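Local coordinates for protein histidine--tRNA ligase (Staphylococcus aureus, PDB 1QE0) that catalyses the ATP-dependent attachment of L-histidine to tRNA(His), working as a homodimeric class II aminoacyl-tRNA synthetase, at residues Ala131-Glu135 and Ser300-Ile304. Residues are numbered along the deposited sequence; the frame is centred on the assembly and turned at random.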
loop_
_atom_site.group_PDB
_atom_site.type_symbol
_atom_site.label_atom_id
_atom_site.label_comp_id
_atom_site.label_asym_id
_atom_site.label_seq_id
_atom_site.Cartn_x
_atom_site.Cartn_y
_atom_site.Cartn_z
ATOM N N ALA A 131 15.234 9.292 5.094
ATOM C CA ALA A 131 15.528 9.677 6.453
ATOM C C ALA A 131 16.162 11.065 6.255
ATOM O O ALA A 131 17.176 11.185 5.572
ATOM C CB ALA A 131 16.508 8.701 7.060
ATOM N N ILE A 132 15.517 12.126 6.727
ATOM C CA ILE A 132 16.073 13.478 6.574
ATOM C C ILE A 132 16.361 14.161 7.937
ATOM O O ILE A 132 15.619 14.011 8.911
ATOM C CB ILE A 132 15.135 14.370 5.744
ATOM C CG1 ILE A 132 14.589 13.606 4.550
ATOM C CG2 ILE A 132 15.860 15.588 5.197
ATOM C CD1 ILE A 132 13.277 14.209 3.997
ATOM N N GLY A 133 17.476 14.872 8.015
ATOM C CA GLY A 133 17.834 15.557 9.230
ATOM C C GLY A 133 18.778 14.879 10.198
ATOM O O GLY A 133 18.669 15.120 11.398
ATOM N N ALA A 134 19.714 14.058 9.729
ATOM C CA ALA A 134 20.647 13.422 10.656
ATOM C C ALA A 134 21.812 12.759 9.969
ATOM O O ALA A 134 21.879 11.528 9.941
ATOM C CB ALA A 134 19.928 12.406 11.519
ATOM N N GLU A 135 22.748 13.544 9.438
ATOM C CA GLU A 135 23.907 12.940 8.762
ATOM C C GLU A 135 24.681 12.145 9.787
ATOM O O GLU A 135 25.291 12.716 10.676
ATOM C CB GLU A 135 24.812 14.000 8.167
ATOM C CG GLU A 135 25.964 13.430 7.386
ATOM C CD GLU A 135 26.586 14.477 6.515
ATOM O OE1 GLU A 135 27.405 15.248 7.069
ATOM O OE2 GLU A 135 26.220 14.562 5.303
ATOM N N SER A 300 18.828 23.291 4.743
ATOM C CA SER A 300 19.995 22.573 4.241
ATOM C C SER A 300 20.086 21.183 4.847
ATOM O O SER A 300 21.190 20.646 5.003
ATOM C CB SER A 300 21.280 23.331 4.538
ATOM O OG SER A 300 21.238 24.606 3.957
ATOM N N GLU A 301 18.944 20.599 5.197
ATOM C CA GLU A 301 18.945 19.274 5.772
ATOM C C GLU A 301 19.679 18.254 4.929
ATOM O O GLU A 301 19.735 18.361 3.701
ATOM C CB GLU A 301 17.530 18.781 5.968
ATOM C CG GLU A 301 16.735 19.598 6.926
ATOM C CD GLU A 301 17.333 19.625 8.299
ATOM O OE1 GLU A 301 18.113 18.699 8.615
ATOM O OE2 GLU A 301 17.007 20.577 9.055
ATOM N N THR A 302 20.296 17.305 5.627
ATOM C CA THR A 302 21.020 16.188 5.031
ATOM C C THR A 302 19.998 15.063 4.977
ATOM O O THR A 302 18.986 15.124 5.667
ATOM C CB THR A 302 22.228 15.745 5.910
ATOM O OG1 THR A 302 22.027 16.123 7.287
ATOM C CG2 THR A 302 23.485 16.372 5.410
ATOM N N GLY A 303 20.253 14.038 4.179
ATOM C CA GLY A 303 19.302 12.945 4.093
ATOM C C GLY A 303 19.782 11.780 3.250
ATOM O O GLY A 303 20.695 11.928 2.429
ATOM N N ILE A 304 19.158 10.624 3.455
ATOM C CA ILE A 304 19.488 9.405 2.735
ATOM C C ILE A 304 18.182 8.700 2.461
ATOM O O ILE A 304 17.243 8.766 3.260
ATOM C CB ILE A 304 20.399 8.448 3.598
ATOM C CG1 ILE A 304 20.809 7.194 2.811
ATOM C CG2 ILE A 304 19.704 8.063 4.880
ATOM C CD1 ILE A 304 21.628 6.242 3.597
#
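Ala131 and Ile304 face each other as an antiparallel hydrogen-bonded pair, and both backbone amides across it are satisfied: Ala131 N donates to Ile304 O at 2.8 Å, and Ile304 N returns a bond to Ala131 O at 3.0 Å. The first bond is almost straight, with 176° at its hydrogen, and meets the acceptor nearly end-on to the carbonyl; the second reaches its oxygen in the carbonyl plane. Next to this pair, Ile132 and Gly303 form a non-hydrogen-bonded pair whose CA atoms approach to 4.1 Å. Their backbones bond outward instead, Ile132 to Ile102 of strand 102-111 and Gly303 to Tyr289 of strand 280-290. The third bond lies just past the end of the strand, where Gly133 N donates to Thr302 O at 2.8 Å from a position tilted out of the carbonyl plane. The same oxygen also receives a CA-H...O contact from Ile132.

Side chains close around this ladder on both faces. On one, Ala131 CB rests on Ile304 CG2. On the other, Ile132 keeps CG1 beside its backbone N (chi1 -43°) and CG2 anti to that N, placing the CG2 methyl against Glu301 CB at 3.7 Å. Beyond the strand, Gly133 has a positive phi (96°) and the chain swings over Thr302, so that the Glu135 side chain crosses that of Thr302 at about a right angle, CB against Thr302 CB and OE2 beside Thr302 CG2. The Glu135 carboxylate also has a weak, long ion pair with Arg288.

Within the largely antiparallel sheet of the class II catalytic domain, the contact joins strands 123-132 and 302-309. Strand 102-111 flanks the former and strand 280-290 the latter; Tyr89 of helix 82-91 packs on Ile132 and Glu301, helix 137-153 covers Ile304, and Leu364 of the second subunit touches Ala134.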